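Local coordinates for protein flap endonuclease 1 (Methanocaldococcus jannaschii, PDB 1A76) that cuts the 5' flaps left by strand displacement during DNA replication and repair, acting as a magnesium-dependent 5'-flap endonuclease and 5'-3' exonuclease, at residues Ile9-Ile14 against Gln172-Leu177; Val3-Phe8 against Ile233-Ala238; Lys288-Val291 against Asp295-Tyr298; Ser45-Arg48 against Ile54-Ala57; Pro150-Ala155 against Thr223-Gly228. One frame throughout, in Å; residues are numbered along the deposited sequence.

Contact 1 of 5, residues Ile9-Ile14 against Gln172-Leu177; sequences IPKNII and QDYDAL
The ring of Tyr174 and the side chains of Ile9 and Lys11 join the run leading into edge strand 12-13 to the loop that carries two probable metal ligands, Asp173 and Asp175. The polar half is one hydrogen bond. Lys11 NZ donates to Tyr174 OH at 2.6 Å, coming in at the ring edge near its plane. The two side chains cross at about a right angle. The lysine chain is bent at every torsion from chi2 to chi4, which folds its ammonium back to the phenol. Glu196, outside both segments, completes this polar group. Its OE2 forms a salt bridge with Lys11 NZ, which probably balances the lysine charge, and a hydrogen bond with Tyr174 OH. The apolar half centres on one methyl. Ile9 CD1 lies 3.7 Å from Tyr174 CD1, oblique to the ring. Ile9 CD1 also meets Leu177 CD1 tip to tip at 3.9 Å. Tyr174 and Leu177 thus receive Ile9 together, and all three are buried. Around them, Ile198 of strand 196-199 packs on Lys11, Tyr174 and Leu177, Val184 of strand 183-186 lies against Leu177, and Val203 of helix 200-207 covers Ile9.

Contact 2 of 5, residues Val3-Phe8 against Ile233-Ala238; sequences VQFGDF and IGFKRA
Phe8 and Phe235 are brought side by side by their first torsions: in Phe235 CG is anti to the backbone N (chi1 -171°), in Phe8 it is anti to the carbonyl carbon, beside the backbone N. One residue belongs to the N-terminal loop, the other to the start of helix 235-244. The two side chains slide past each other in opposite directions. Their ring planes are nearly parallel, 7° apart, but are displaced so far that the rings barely overlap. Each ring instead receives the other residue's CB over a face, a reciprocal CH-pi contact. Phe235 CB lies 3.6 Å from the centroid of the Phe8 ring. Phe8 CB sits over the centre of the Phe235 ring.

Phe5 approaches a different part of Phe235. Phe5 CD1 is at the edge of the Phe235 ring, near its plane, and lies 3.4 Å from Phe235 CE2. The two ring planes are close to perpendicular, at 89°, with centroids 5.7 Å apart. The three phenylalanines form an aromatic cluster with Phe235 as the shared member. With an alanine in place of Phe235 a gap would probably open beside Phe5 and Phe8, whose rings would lose the residue that links them. At the margin of the cluster, Phe8 CE1 makes a loose contact with Lys236 CG at 4.5 Å. Gly234 is the N-cap of the helix.

Helix 211-221 backs the cluster: Leu214 touches Phe5, while Ile217 and Met221 touch Phe235. The loop residue Leu178 also packs on Phe5.

Contact 3 of 5, residues Lys288-Val291 against Asp295-Tyr298; sequences KFLV and DFNY
Backbone hydrogen bonds between Leu290 and Phe296 and between Val291 and Asp295 close the turn that ends helix 283-292. The stronger runs from Phe296 N to Leu290 O, 2.8 Å long with an angle of 163° at the hydrogen. The donor lies above the carbonyl plane, 36° out of it. A weak bond joins Asp295 N to Val291 O at 3.0 Å. Asp295 CA also makes a C-H...O contact with Val291 O. Positive phi and psi at Asp295 help the chain reverse.

A CH-pi contact carries the apolar part. Phe296 CG is anti to its carbonyl carbon (chi1 -88°), which lays the ring face under Leu290 CG. That atom sits 3.6 Å from the centroid of the Phe296 ring, displaced toward the rim. Leu290 CG comes closest to Phe296 CD2, at 3.4 Å. Both leucine methyls also reach the ring.

In van der Waals contacts, Val291 CG1 lies 3.5 Å from Phe296 O. Val291 CG1 also reaches Tyr298 CB at 4.0 Å, while Val291 CG2 touches Tyr298 CA.

Among side-chain polar bonds, Asp295 OD2 accepts from Arg50 N. Asn297 is the N-cap of the next helix, with OD1 taking Arg300 N.

Val301 of helix 298-315 packs on Leu290, Val291 and Phe296. Phe62 of helix 56-70 and Leu138 of helix 129-142 meet Leu290, and Tyr63 meets Phe296.

Contact 4 of 5, residues Ser45-Arg48 against Ile54-Ala57; sequences SPLR and ITSA
Residues Leu47 and Thr55 hold together a short chain reversal that leads into helix 56-70, with a single beta bridge between Arg48 and Ile54. Two hydrogen bonds fix it. Thr55 N donates to Leu47 O at 2.7 Å, from a position 42° out of the carbonyl plane. Leu47 N donates to Ser56 OG at 3.2 Å, with 161° at the hydrogen. Both backbone polar atoms of Leu47 are thus engaged. Ser56 OG has a second partner in Ile39 O. Ile54 CA adds a C-H...O contact with Leu47 O at 3.3 Å.

The side chain of Ile54 supports two neighbours. Ile54 CG1 sits over one face of the Arg48 guanidinium, toward the rim, 3.6 Å from Arg48 NH1. Ile54 CG1 also lies 4.1 Å from Pro46 CB. Arg48 reaches back with its chain extended from CG to NE, and Arg48 NH1 also hydrogen-bonds Gly52 O. A glycine in place of Ile54 would probably leave the guanidinium face and the proline ring without their apolar support. Tyr126 touches both Arg48 and Ile54. Met131 of helix 129-142 and Leu36 of helix 28-38 pack on Ile54, and Leu36 also meets Ser56.

Contact 5 of 5, residues Pro150-Ala155 against Thr223-Gly228; sequences PSEGEA and TDYNPG
Glu152 meets Tyr225 at the metal-binding face of the nuclease, and the first segment supplies two carboxylates there. Glu152 is the N-cap of helix 153-162. Its CG lies anti to the carbonyl carbon (chi1 -68°), and the chain bends at chi2 to bring the carboxylate toward Tyr225. Tyr225 OH donates a weak hydrogen bond to Glu152 OE2 at 2.9 Å. The side chains come from opposite directions, with the carboxylate and ring planes 79° apart. Tyr225 is thus a neighbour that may help position a residue of the first magnesium site.

Gly153 opens the helix, with its N bonded to Asp80 OD1. Glu154, also a ligand of the first magnesium site, binds a manganese ion here through OE1. Glu154 OE2 stands 2.8 Å from Glu152 OE2, two acceptors with no hydrogen bond between them. Water 1 lies 3.3 Å from Glu154 OE2 and 3.2 Å from Asp224 OD2, in donor geometry to both, though more acceptors are in reach than it has protons. Asp224, a ligand of the second magnesium site, binds manganese through OD2.

On the far side, residues Thr223 to Asn226 make a type I turn. An ST turn reinforces it: Thr223 OG1 accepts from Tyr225 N at 3.0 Å. Ile261 and Ile264 of helix 258-266 pack on Tyr225, and the loop residue Arg91 touches both Glu152 and Tyr225.

How the contacts relate
The contacts form two groups. Contacts 1 and 2 touch, with centres 13 Å apart, and join the N-domain to the I-domain. Asp175 OD1 and Val3 N make a probable hydrogen bond between them. Contact 5, about 17 Å from contact 1 between centres, lies within the I-domain and holds metal ligands. Contacts 3 and 4 meet where Phe296 packs on Thr55. Contact 4 includes the start of helix 56-70, contact 3 packs on that helix, and both touch helix 129-142. Along the chain, contact 4 closes first, within the spans of contacts 1 and 2; contacts 1 and 5 interleave inside that of contact 2. Contact 3 comes last. Contacts 2 and 3 lie on opposite sides of the chain's centre, about 44 Å apart between centres.

Contact 1 of 5, residues Ile9-Ile14 against Gln172-Leu177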
# COMPACT_ATOMS: atom_id res chain seq x y z
N ILE A 9 17.00 -10.63 1.16
CA ILE A 9 17.57 -9.34 1.50
C ILE A 9 17.73 -9.15 2.99
O ILE A 9 16.98 -9.74 3.78
CB ILE A 9 16.72 -8.19 0.92
CG1 ILE A 9 15.33 -8.20 1.55
CG2 ILE A 9 16.60 -8.35 -0.59
CD1 ILE A 9 14.41 -7.15 0.98
N PRO A 10 18.73 -8.36 3.41
CA PRO A 10 18.92 -8.12 4.85
C PRO A 10 17.75 -7.34 5.43
O PRO A 10 17.17 -6.47 4.78
CB PRO A 10 20.24 -7.35 4.93
CG PRO A 10 20.44 -6.75 3.56
CD PRO A 10 19.76 -7.69 2.58
N LYS A 11 17.37 -7.68 6.66
CA LYS A 11 16.29 -6.99 7.34
C LYS A 11 16.45 -7.27 8.82
O LYS A 11 17.15 -8.20 9.20
CB LYS A 11 14.93 -7.50 6.86
CG LYS A 11 14.60 -8.90 7.30
CD LYS A 11 14.63 -9.86 6.13
CE LYS A 11 13.25 -10.05 5.55
NZ LYS A 11 12.79 -8.78 4.93
N ASN A 12 15.82 -6.46 9.66
CA ASN A 12 15.93 -6.66 11.09
C ASN A 12 14.64 -6.41 11.84
O ASN A 12 13.86 -5.52 11.49
CB ASN A 12 17.03 -5.76 11.66
CG ASN A 12 18.40 -6.05 11.06
OD1 ASN A 12 19.07 -7.01 11.43
ND2 ASN A 12 18.82 -5.21 10.11
N ILE A 13 14.42 -7.20 12.87
CA ILE A 13 13.24 -7.04 13.71
C ILE A 13 13.49 -5.76 14.50
O ILE A 13 14.62 -5.49 14.92
CB ILE A 13 13.08 -8.24 14.71
CG1 ILE A 13 12.42 -9.44 14.01
CG2 ILE A 13 12.26 -7.81 15.94
CD1 ILE A 13 12.65 -10.81 14.73
N ILE A 14 12.46 -4.94 14.65
CA ILE A 14 12.58 -3.71 15.41
C ILE A 14 11.44 -3.68 16.43
O ILE A 14 10.32 -4.08 16.13
CB ILE A 14 12.52 -2.44 14.50
CG1 ILE A 14 12.87 -1.19 15.32
CG2 ILE A 14 11.13 -2.30 13.85
CD1 ILE A 14 13.20 0.05 14.50
N GLN A 172 3.28 -4.24 3.88
CA GLN A 172 3.63 -5.65 4.04
C GLN A 172 4.50 -6.11 2.87
O GLN A 172 5.12 -7.17 2.91
CB GLN A 172 2.37 -6.51 4.11
CG GLN A 172 1.59 -6.32 5.39
CD GLN A 172 2.41 -6.64 6.61
OE1 GLN A 172 2.75 -7.80 6.86
NE2 GLN A 172 2.77 -5.63 7.37
N ASP A 173 4.52 -5.28 1.83
CA ASP A 173 5.29 -5.55 0.62
C ASP A 173 6.67 -4.90 0.66
O ASP A 173 6.88 -3.91 1.38
CB ASP A 173 4.53 -5.04 -0.61
CG ASP A 173 3.32 -5.88 -0.96
OD1 ASP A 173 3.12 -6.94 -0.32
OD2 ASP A 173 2.58 -5.49 -1.87
N TYR A 174 7.59 -5.44 -0.12
CA TYR A 174 8.95 -4.92 -0.17
C TYR A 174 9.13 -3.94 -1.34
O TYR A 174 10.12 -3.22 -1.42
CB TYR A 174 9.95 -6.08 -0.32
CG TYR A 174 10.06 -6.97 0.90
CD1 TYR A 174 10.86 -6.60 1.99
CD2 TYR A 174 9.37 -8.18 0.97
CE1 TYR A 174 10.96 -7.42 3.11
CE2 TYR A 174 9.47 -9.00 2.10
CZ TYR A 174 10.26 -8.62 3.16
OH TYR A 174 10.36 -9.43 4.27
N ASP A 175 8.15 -3.91 -2.23
CA ASP A 175 8.15 -3.06 -3.42
C ASP A 175 8.54 -1.58 -3.25
O ASP A 175 9.07 -0.98 -4.18
CB ASP A 175 6.79 -3.15 -4.10
CG ASP A 175 6.41 -4.58 -4.44
OD1 ASP A 175 6.22 -5.38 -3.50
OD2 ASP A 175 6.31 -4.91 -5.64
N ALA A 176 8.27 -0.99 -2.09
CA ALA A 176 8.63 0.42 -1.88
C ALA A 176 10.13 0.64 -2.07
O ALA A 176 10.57 1.74 -2.41
CB ALA A 176 8.22 0.84 -0.47
N LEU A 177 10.91 -0.40 -1.82
CA LEU A 177 12.36 -0.33 -1.96
C LEU A 177 12.72 -0.03 -3.41
O LEU A 177 13.66 0.70 -3.69
CB LEU A 177 12.98 -1.67 -1.53
CG LEU A 177 12.82 -2.04 -0.04
CD1 LEU A 177 13.34 -3.45 0.19
CD2 LEU A 177 13.59 -1.04 0.84

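Contact 2 of 5, residues Val3-Phe8 against Ile233-Ala238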
# COMPACT_ATOMS: atom_id res chain seq x y z
N VAL A 3 7.04 -8.29 -4.66
CA VAL A 3 8.18 -9.12 -5.04
C VAL A 3 8.69 -9.89 -3.82
O VAL A 3 8.91 -9.30 -2.76
CB VAL A 3 9.32 -8.26 -5.63
CG1 VAL A 3 10.31 -9.14 -6.38
CG2 VAL A 3 8.76 -7.21 -6.57
N GLN A 4 8.86 -11.20 -3.98
CA GLN A 4 9.32 -12.07 -2.90
C GLN A 4 10.79 -11.93 -2.54
O GLN A 4 11.55 -12.89 -2.65
CB GLN A 4 9.03 -13.53 -3.25
CG GLN A 4 7.59 -13.80 -3.65
CD GLN A 4 6.61 -12.98 -2.85
OE1 GLN A 4 6.20 -13.37 -1.75
NE2 GLN A 4 6.22 -11.84 -3.39
N PHE A 5 11.19 -10.75 -2.09
CA PHE A 5 12.57 -10.49 -1.71
C PHE A 5 12.91 -11.11 -0.35
O PHE A 5 14.06 -11.48 -0.10
CB PHE A 5 12.81 -8.98 -1.62
CG PHE A 5 13.11 -8.33 -2.94
CD1 PHE A 5 13.63 -9.07 -4.01
CD2 PHE A 5 12.90 -6.96 -3.11
CE1 PHE A 5 13.94 -8.45 -5.21
CE2 PHE A 5 13.21 -6.33 -4.32
CZ PHE A 5 13.73 -7.08 -5.38
N GLY A 6 11.90 -11.20 0.51
CA GLY A 6 12.05 -11.73 1.86
C GLY A 6 13.32 -12.48 2.24
O GLY A 6 14.22 -11.93 2.89
N ASP A 7 13.38 -13.74 1.85
CA ASP A 7 14.50 -14.64 2.14
C ASP A 7 15.84 -14.21 1.55
O ASP A 7 16.87 -14.78 1.88
CB ASP A 7 14.14 -16.04 1.62
CG ASP A 7 15.16 -17.10 2.02
OD1 ASP A 7 16.16 -17.27 1.29
OD2 ASP A 7 14.95 -17.75 3.06
N PHE A 8 15.84 -13.19 0.69
CA PHE A 8 17.07 -12.79 0.05
C PHE A 8 17.69 -11.45 0.38
O PHE A 8 18.79 -11.15 -0.05
CB PHE A 8 16.88 -12.90 -1.46
CG PHE A 8 16.29 -14.21 -1.87
CD1 PHE A 8 17.08 -15.35 -1.94
CD2 PHE A 8 14.93 -14.31 -2.15
CE1 PHE A 8 16.53 -16.58 -2.26
CE2 PHE A 8 14.37 -15.54 -2.48
CZ PHE A 8 15.17 -16.68 -2.53
N ILE A 233 13.04 -17.72 -13.62
CA ILE A 233 14.24 -17.33 -12.90
C ILE A 233 13.91 -16.73 -11.53
O ILE A 233 13.08 -15.82 -11.42
CB ILE A 233 15.06 -16.29 -13.71
CG1 ILE A 233 15.69 -16.95 -14.94
CG2 ILE A 233 16.16 -15.70 -12.85
CD1 ILE A 233 15.94 -15.99 -16.08
N GLY A 234 14.55 -17.26 -10.49
CA GLY A 234 14.35 -16.77 -9.14
C GLY A 234 15.36 -15.70 -8.72
O GLY A 234 16.15 -15.23 -9.54
N PHE A 235 15.36 -15.34 -7.44
CA PHE A 235 16.27 -14.31 -6.95
C PHE A 235 17.76 -14.65 -7.13
O PHE A 235 18.54 -13.82 -7.61
CB PHE A 235 15.97 -14.00 -5.47
CG PHE A 235 16.72 -12.80 -4.93
CD1 PHE A 235 18.06 -12.90 -4.58
CD2 PHE A 235 16.08 -11.58 -4.76
CE1 PHE A 235 18.76 -11.79 -4.08
CE2 PHE A 235 16.76 -10.48 -4.26
CZ PHE A 235 18.11 -10.58 -3.91
N LYS A 236 18.14 -15.87 -6.75
CA LYS A 236 19.52 -16.33 -6.85
C LYS A 236 20.07 -16.26 -8.26
O LYS A 236 21.17 -15.74 -8.48
CB LYS A 236 19.62 -17.79 -6.35
CG LYS A 236 19.91 -17.94 -4.86
CD LYS A 236 20.72 -19.21 -4.59
CE LYS A 236 22.11 -18.89 -4.03
NZ LYS A 236 23.22 -19.37 -4.91
N ARG A 237 19.32 -16.79 -9.23
CA ARG A 237 19.76 -16.79 -10.62
C ARG A 237 19.79 -15.38 -11.20
O ARG A 237 20.69 -15.03 -11.97
CB ARG A 237 18.83 -17.68 -11.46
CG ARG A 237 19.03 -17.54 -12.97
CD ARG A 237 20.37 -18.13 -13.47
NE ARG A 237 20.41 -18.12 -14.93
CZ ARG A 237 21.51 -17.95 -15.66
NH1 ARG A 237 22.69 -17.76 -15.08
NH2 ARG A 237 21.42 -17.93 -16.99
N ALA A 238 18.81 -14.56 -10.82
CA ALA A 238 18.72 -13.20 -11.31
C ALA A 238 19.88 -12.36 -10.76
O ALA A 238 20.49 -11.56 -11.48
CB ALA A 238 17.38 -12.61 -10.90

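Contact 3 of 5, residues Lys288-Val291 against Asp295-Tyr298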
# COMPACT_ATOMS: atom_id res chain seq x y z
N LYS A 288 -21.21 8.17 15.12
CA LYS A 288 -22.30 7.95 14.19
C LYS A 288 -21.88 7.02 13.07
O LYS A 288 -22.61 6.09 12.72
CB LYS A 288 -22.76 9.27 13.60
CG LYS A 288 -23.91 9.14 12.62
CD LYS A 288 -24.06 10.37 11.74
CE LYS A 288 -25.19 10.17 10.73
NZ LYS A 288 -25.62 11.47 10.13
N PHE A 289 -20.71 7.26 12.50
CA PHE A 289 -20.25 6.42 11.41
C PHE A 289 -19.95 4.99 11.87
O PHE A 289 -20.49 4.02 11.32
CB PHE A 289 -18.99 7.04 10.76
CG PHE A 289 -18.45 6.22 9.63
CD1 PHE A 289 -19.12 6.17 8.41
CD2 PHE A 289 -17.29 5.47 9.79
CE1 PHE A 289 -18.65 5.37 7.36
CE2 PHE A 289 -16.81 4.66 8.75
CZ PHE A 289 -17.49 4.62 7.54
N LEU A 290 -19.12 4.88 12.91
CA LEU A 290 -18.72 3.59 13.45
C LEU A 290 -19.78 2.81 14.25
O LEU A 290 -20.09 1.65 13.94
CB LEU A 290 -17.46 3.77 14.31
CG LEU A 290 -16.12 3.20 13.82
CD1 LEU A 290 -15.98 3.35 12.29
CD2 LEU A 290 -14.98 3.91 14.55
N VAL A 291 -20.34 3.45 15.26
CA VAL A 291 -21.35 2.80 16.11
C VAL A 291 -22.75 2.77 15.49
O VAL A 291 -23.32 1.71 15.29
CB VAL A 291 -21.44 3.50 17.50
CG1 VAL A 291 -22.47 2.79 18.38
CG2 VAL A 291 -20.08 3.51 18.17
N ASP A 295 -22.29 -0.49 13.45
CA ASP A 295 -22.39 -1.38 14.58
C ASP A 295 -21.15 -1.66 15.42
O ASP A 295 -21.00 -2.76 15.97
CB ASP A 295 -22.99 -2.70 14.09
CG ASP A 295 -24.35 -2.51 13.46
OD1 ASP A 295 -25.25 -2.01 14.16
OD2 ASP A 295 -24.52 -2.84 12.27
N PHE A 296 -20.26 -0.69 15.52
CA PHE A 296 -19.09 -0.90 16.37
C PHE A 296 -19.61 -0.81 17.80
O PHE A 296 -20.69 -0.26 18.05
CB PHE A 296 -18.04 0.19 16.12
CG PHE A 296 -17.07 -0.13 15.00
CD1 PHE A 296 -17.53 -0.62 13.79
CD2 PHE A 296 -15.71 0.08 15.17
CE1 PHE A 296 -16.64 -0.90 12.75
CE2 PHE A 296 -14.81 -0.20 14.14
CZ PHE A 296 -15.27 -0.68 12.93
N ASN A 297 -18.86 -1.36 18.75
CA ASN A 297 -19.26 -1.31 20.15
C ASN A 297 -19.11 0.13 20.65
O ASN A 297 -18.03 0.72 20.56
CB ASN A 297 -18.38 -2.23 20.99
CG ASN A 297 -18.68 -2.12 22.47
OD1 ASN A 297 -17.93 -1.49 23.21
ND2 ASN A 297 -19.78 -2.73 22.90
N TYR A 298 -20.20 0.69 21.17
CA TYR A 298 -20.18 2.07 21.63
C TYR A 298 -19.10 2.36 22.65
O TYR A 298 -18.29 3.27 22.47
CB TYR A 298 -21.53 2.48 22.22
CG TYR A 298 -21.48 3.87 22.80
CD1 TYR A 298 -21.61 4.99 21.98
CD2 TYR A 298 -21.21 4.07 24.15
CE1 TYR A 298 -21.46 6.28 22.49
CE2 TYR A 298 -21.06 5.35 24.67
CZ TYR A 298 -21.18 6.45 23.84
OH TYR A 298 -21.01 7.70 24.35

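Contact 4 of 5, residues Ser45-Arg48 against Ile54-Ala57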
# COMPACT_ATOMS: atom_id res chain seq x y z
N SER A 45 -14.65 -15.33 8.87
CA SER A 45 -15.59 -14.56 8.06
C SER A 45 -15.26 -13.09 8.30
O SER A 45 -14.91 -12.70 9.41
CB SER A 45 -17.03 -14.87 8.47
OG SER A 45 -17.53 -13.92 9.39
N PRO A 46 -15.38 -12.26 7.26
CA PRO A 46 -15.07 -10.84 7.44
C PRO A 46 -15.97 -10.18 8.48
O PRO A 46 -17.06 -10.66 8.75
CB PRO A 46 -15.28 -10.23 6.05
CG PRO A 46 -16.14 -11.21 5.33
CD PRO A 46 -15.79 -12.56 5.88
N LEU A 47 -15.49 -9.08 9.06
CA LEU A 47 -16.28 -8.34 10.03
C LEU A 47 -17.39 -7.63 9.25
O LEU A 47 -17.12 -7.05 8.20
CB LEU A 47 -15.42 -7.29 10.74
CG LEU A 47 -15.42 -7.30 12.26
CD1 LEU A 47 -14.87 -8.63 12.75
CD2 LEU A 47 -14.56 -6.14 12.78
N ARG A 48 -18.62 -7.66 9.75
CA ARG A 48 -19.71 -6.99 9.06
C ARG A 48 -20.68 -6.33 10.04
O ARG A 48 -20.78 -6.75 11.19
CB ARG A 48 -20.51 -7.97 8.18
CG ARG A 48 -19.70 -9.04 7.45
CD ARG A 48 -20.67 -9.92 6.65
NE ARG A 48 -20.00 -10.78 5.68
CZ ARG A 48 -19.95 -10.54 4.38
NH1 ARG A 48 -20.52 -9.45 3.88
NH2 ARG A 48 -19.31 -11.39 3.57
N ILE A 54 -19.30 -5.21 4.89
CA ILE A 54 -18.00 -5.48 5.49
C ILE A 54 -17.37 -4.26 6.15
O ILE A 54 -17.17 -3.21 5.51
CB ILE A 54 -17.03 -6.06 4.45
CG1 ILE A 54 -17.51 -7.46 4.03
CG2 ILE A 54 -15.63 -6.14 5.03
CD1 ILE A 54 -16.80 -7.99 2.80
N THR A 55 -17.05 -4.41 7.44
CA THR A 55 -16.47 -3.32 8.24
C THR A 55 -15.01 -3.57 8.64
O THR A 55 -14.41 -2.79 9.36
CB THR A 55 -17.30 -3.09 9.51
OG1 THR A 55 -17.34 -4.30 10.28
CG2 THR A 55 -18.73 -2.70 9.15
N SER A 56 -14.47 -4.69 8.17
CA SER A 56 -13.09 -5.07 8.44
C SER A 56 -12.08 -3.93 8.28
O SER A 56 -11.23 -3.71 9.16
CB SER A 56 -12.71 -6.23 7.50
OG SER A 56 -12.91 -7.48 8.14
N ALA A 57 -12.18 -3.19 7.17
CA ALA A 57 -11.26 -2.08 6.88
C ALA A 57 -11.41 -0.89 7.84
O ALA A 57 -10.42 -0.30 8.26
CB ALA A 57 -11.45 -1.61 5.47

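Contact 5 of 5, residues Pro150-Ala155 against Thr223-Gly228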
# COMPACT_ATOMS: atom_id res chain seq x y z
N PRO A 150 -0.93 10.58 -7.34
CA PRO A 150 -1.28 10.75 -8.75
C PRO A 150 -1.56 9.37 -9.36
O PRO A 150 -2.41 9.23 -10.24
CB PRO A 150 -0.03 11.38 -9.37
CG PRO A 150 0.73 11.95 -8.22
CD PRO A 150 0.41 11.12 -7.02
N SER A 151 -0.85 8.36 -8.88
CA SER A 151 -1.04 6.99 -9.36
C SER A 151 -0.80 5.97 -8.25
O SER A 151 -1.63 5.82 -7.35
CB SER A 151 -0.10 6.72 -10.54
OG SER A 151 0.64 7.88 -10.86
N GLU A 152 0.34 5.28 -8.31
CA GLU A 152 0.67 4.27 -7.30
C GLU A 152 0.96 4.89 -5.94
O GLU A 152 1.83 5.75 -5.80
CB GLU A 152 1.89 3.46 -7.74
CG GLU A 152 1.62 2.56 -8.94
CD GLU A 152 1.18 1.17 -8.54
OE1 GLU A 152 0.03 1.01 -8.08
OE2 GLU A 152 1.99 0.22 -8.69
N GLY A 153 0.21 4.45 -4.93
CA GLY A 153 0.40 4.98 -3.59
C GLY A 153 1.75 4.61 -3.01
O GLY A 153 2.34 5.39 -2.28
N GLU A 154 2.24 3.42 -3.34
CA GLU A 154 3.54 2.98 -2.84
C GLU A 154 4.63 3.89 -3.37
O GLU A 154 5.64 4.10 -2.70
CB GLU A 154 3.81 1.53 -3.23
CG GLU A 154 3.88 1.30 -4.71
CD GLU A 154 2.62 0.65 -5.25
OE1 GLU A 154 1.52 1.09 -4.87
OE2 GLU A 154 2.75 -0.29 -6.07
N ALA A 155 4.43 4.41 -4.57
CA ALA A 155 5.41 5.32 -5.18
C ALA A 155 5.37 6.67 -4.49
O ALA A 155 6.41 7.27 -4.25
CB ALA A 155 5.14 5.51 -6.66
N THR A 223 7.26 -8.38 -11.74
CA THR A 223 6.63 -7.27 -11.01
C THR A 223 5.14 -7.23 -11.36
O THR A 223 4.63 -8.11 -12.06
CB THR A 223 7.27 -5.88 -11.39
OG1 THR A 223 6.93 -5.53 -12.73
CG2 THR A 223 8.79 -5.93 -11.27
N ASP A 224 4.42 -6.24 -10.86
CA ASP A 224 3.00 -6.12 -11.16
C ASP A 224 2.90 -5.77 -12.65
O ASP A 224 1.86 -5.97 -13.28
CB ASP A 224 2.36 -4.98 -10.34
CG ASP A 224 2.29 -5.29 -8.86
OD1 ASP A 224 2.06 -6.46 -8.48
OD2 ASP A 224 2.47 -4.35 -8.05
N TYR A 225 4.00 -5.26 -13.20
CA TYR A 225 4.06 -4.85 -14.60
C TYR A 225 4.47 -5.94 -15.58
O TYR A 225 4.37 -5.76 -16.79
CB TYR A 225 4.99 -3.65 -14.71
CG TYR A 225 4.55 -2.52 -13.81
CD1 TYR A 225 3.38 -1.81 -14.09
CD2 TYR A 225 5.27 -2.20 -12.66
CE1 TYR A 225 2.93 -0.81 -13.24
CE2 TYR A 225 4.83 -1.19 -11.81
CZ TYR A 225 3.65 -0.50 -12.10
OH TYR A 225 3.21 0.51 -11.27
N ASN A 226 4.96 -7.06 -15.06
CA ASN A 226 5.34 -8.18 -15.92
C ASN A 226 5.17 -9.47 -15.10
O ASN A 226 6.14 -10.14 -14.74
CB ASN A 226 6.78 -8.01 -16.45
CG ASN A 226 7.85 -8.30 -15.41
OD1 ASN A 226 8.53 -9.33 -15.47
ND2 ASN A 226 8.02 -7.39 -14.46
N PRO A 227 3.91 -9.82 -14.80
CA PRO A 227 3.58 -11.01 -14.02
C PRO A 227 4.24 -12.27 -14.58
O PRO A 227 4.26 -12.48 -15.79
CB PRO A 227 2.06 -11.09 -14.08
CG PRO A 227 1.61 -9.72 -14.36
CD PRO A 227 2.69 -9.08 -15.19
N GLY A 228 4.78 -13.10 -13.70
CA GLY A 228 5.42 -14.31 -14.18
C GLY A 228 6.90 -14.10 -14.45
O GLY A 228 7.64 -15.06 -14.67
O HOH W 1 4.63 -1.94 -8.21